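Local coordinates for protein putative dehydrogenase (Pseudomonas fluorescens, PDB 6UUG) that oxidises methanesulfinate as the monooxygenase component MsuC of a two-component flavin-dependent system in bacterial sulfur assimilation, at residues A[37-42]-A[61-66]. Residues are numbered along the deposited sequence; the frame is centred on the assembly and turned at random.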
loop_
_atom_site.group_PDB
_atom_site.type_symbol
_atom_site.label_atom_id
_atom_site.label_comp_id
_atom_site.label_asym_id
_atom_site.label_seq_id
_atom_site.Cartn_x
_atom_site.Cartn_y
_atom_site.Cartn_z
ATOM N N ARG A 37 23.298 24.872 -9.893
ATOM C CA ARG A 37 23.812 23.931 -8.901
ATOM C C ARG A 37 24.761 24.628 -7.933
ATOM O O ARG A 37 24.794 24.307 -6.739
ATOM C CB ARG A 37 24.503 22.754 -9.588
ATOM C CG ARG A 37 23.553 21.836 -10.341
ATOM C CD ARG A 37 24.250 21.063 -11.457
ATOM N NE ARG A 37 24.901 19.845 -10.988
ATOM N N GLN A 38 25.528 25.593 -8.438
ATOM C CA GLN A 38 26.383 26.409 -7.588
ATOM C C GLN A 38 25.554 27.236 -6.613
ATOM O O GLN A 38 25.868 27.305 -5.421
ATOM C CB GLN A 38 27.251 27.293 -8.481
ATOM C CG GLN A 38 28.144 28.286 -7.806
ATOM C CD GLN A 38 29.028 28.972 -8.825
ATOM O OE1 GLN A 38 30.067 28.438 -9.214
ATOM N NE2 GLN A 38 28.601 30.137 -9.298
ATOM N N LEU A 39 24.493 27.883 -7.111
ATOM C CA LEU A 39 23.589 28.630 -6.244
ATOM C C LEU A 39 22.936 27.715 -5.219
ATOM O O LEU A 39 22.811 28.073 -4.041
ATOM C CB LEU A 39 22.498 29.314 -7.073
ATOM C CG LEU A 39 22.771 30.593 -7.847
ATOM C CD1 LEU A 39 21.525 30.947 -8.633
ATOM C CD2 LEU A 39 23.126 31.701 -6.874
ATOM N N ALA A 40 22.470 26.546 -5.672
ATOM C CA ALA A 40 21.835 25.589 -4.771
ATOM C C ALA A 40 22.757 25.228 -3.611
ATOM O O ALA A 40 22.308 25.105 -2.467
ATOM C CB ALA A 40 21.431 24.336 -5.552
ATOM N N ALA A 41 24.051 25.049 -3.890
ATOM C CA ALA A 41 25.008 24.769 -2.821
ATOM C C ALA A 41 25.043 25.902 -1.797
ATOM O O ALA A 41 25.079 25.655 -0.582
ATOM C CB ALA A 41 26.397 24.528 -3.414
ATOM N N GLU A 42 25.031 27.153 -2.266
ATOM C CA GLU A 42 24.998 28.287 -1.347
ATOM C C GLU A 42 23.675 28.341 -0.593
ATOM O O GLU A 42 23.656 28.589 0.620
ATOM C CB GLU A 42 25.238 29.596 -2.107
ATOM C CG GLU A 42 26.602 29.686 -2.767
ATOM N N ARG A 61 16.823 35.813 -3.227
ATOM C CA ARG A 61 16.184 36.380 -4.408
ATOM C C ARG A 61 17.132 37.320 -5.142
ATOM O O ARG A 61 17.167 37.333 -6.377
ATOM C CB ARG A 61 14.891 37.099 -4.012
ATOM C CG ARG A 61 13.806 36.164 -3.450
ATOM C CD ARG A 61 12.611 36.931 -2.891
ATOM N NE ARG A 61 11.958 37.715 -3.929
ATOM C CZ ARG A 61 10.968 37.272 -4.698
ATOM N NH1 ARG A 61 10.488 36.035 -4.544
ATOM N NH2 ARG A 61 10.457 38.067 -5.628
ATOM N N ASP A 62 17.929 38.103 -4.401
ATOM C CA ASP A 62 18.924 38.949 -5.060
ATOM C C ASP A 62 19.999 38.108 -5.744
ATOM O O ASP A 62 20.491 38.472 -6.818
ATOM C CB ASP A 62 19.564 39.912 -4.052
ATOM C CG ASP A 62 18.638 41.057 -3.657
ATOM O OD1 ASP A 62 17.648 41.321 -4.378
ATOM O OD2 ASP A 62 18.910 41.694 -2.616
ATOM N N ALA A 63 20.377 36.981 -5.135
ATOM C CA ALA A 63 21.329 36.080 -5.776
ATOM C C ALA A 63 20.786 35.547 -7.098
ATOM O O ALA A 63 21.545 35.355 -8.052
ATOM C CB ALA A 63 21.680 34.929 -4.833
ATOM N N LEU A 64 19.477 35.290 -7.167
ATOM C CA LEU A 64 18.854 34.936 -8.441
ATOM C C LEU A 64 18.922 36.093 -9.433
ATOM O O LEU A 64 19.224 35.886 -10.615
ATOM C CB LEU A 64 17.400 34.504 -8.215
ATOM C CG LEU A 64 17.213 33.154 -7.515
ATOM C CD1 LEU A 64 15.726 32.912 -7.243
ATOM C CD2 LEU A 64 17.772 32.041 -8.362
ATOM N N ARG A 65 18.647 37.316 -8.974
ATOM C CA ARG A 65 18.763 38.485 -9.848
ATOM C C ARG A 65 20.148 38.575 -10.479
ATOM O O ARG A 65 20.281 38.741 -11.697
ATOM C CB ARG A 65 18.453 39.761 -9.065
ATOM C CG ARG A 65 16.988 39.974 -8.775
ATOM C CD ARG A 65 16.758 41.240 -7.975
ATOM N NE ARG A 65 15.329 41.506 -7.883
ATOM C CZ ARG A 65 14.553 41.132 -6.870
ATOM N NH1 ARG A 65 15.067 40.506 -5.818
ATOM N NH2 ARG A 65 13.255 41.406 -6.904
ATOM N N ASP A 66 21.195 38.428 -9.665
ATOM C CA ASP A 66 22.561 38.560 -10.157
ATOM C C ASP A 66 22.998 37.386 -11.027
ATOM O O ASP A 66 23.925 37.538 -11.825
ATOM C CB ASP A 66 23.510 38.728 -8.972
ATOM C CG ASP A 66 23.245 40.009 -8.195
ATOM O OD1 ASP A 66 22.603 40.924 -8.760
ATOM O OD2 ASP A 66 23.674 40.099 -7.026
#
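Leu-39, on a turn of helix 32-53, faces Ala-63 on helix 58-67, and their CA atoms, 7.8 Å apart, are the closest CA pair between the two segments. No hydrogen bond joins the two segments, and the interface is small and apolar, burying 108 Å² in all. CD2 of Leu-39 sits against CB of Ala-63 at 4.1 Å, where the short alanine side chain points at helix 32-53. The other branch, CD1, meets CD2 of Leu-64 at 3.9 Å, the two leucines lying at a slant to each other. The CA-CB bond of Leu-39 points at helix 58-67, and CG anti to the carbonyl carbon (chi1 -78°) carries both methyls there; Leu-64 leaves its backbone at an angle and reaches across through CD2. The two helices follow one another in the chain within the helical N-terminal region of the acyl-CoA dehydrogenase fold. Phe-95 of helix 85-96 touches both Leu-39 and Leu-64, bringing a third helix to the apolar cluster. Away from helix 32-53, Arg-65 NH1 forms a salt bridge with Asp-62 OD1 at 3.1 Å, its hydrogen bond weak and bent (127°); Asp-173 pairs with both Arg-61 and Arg-65.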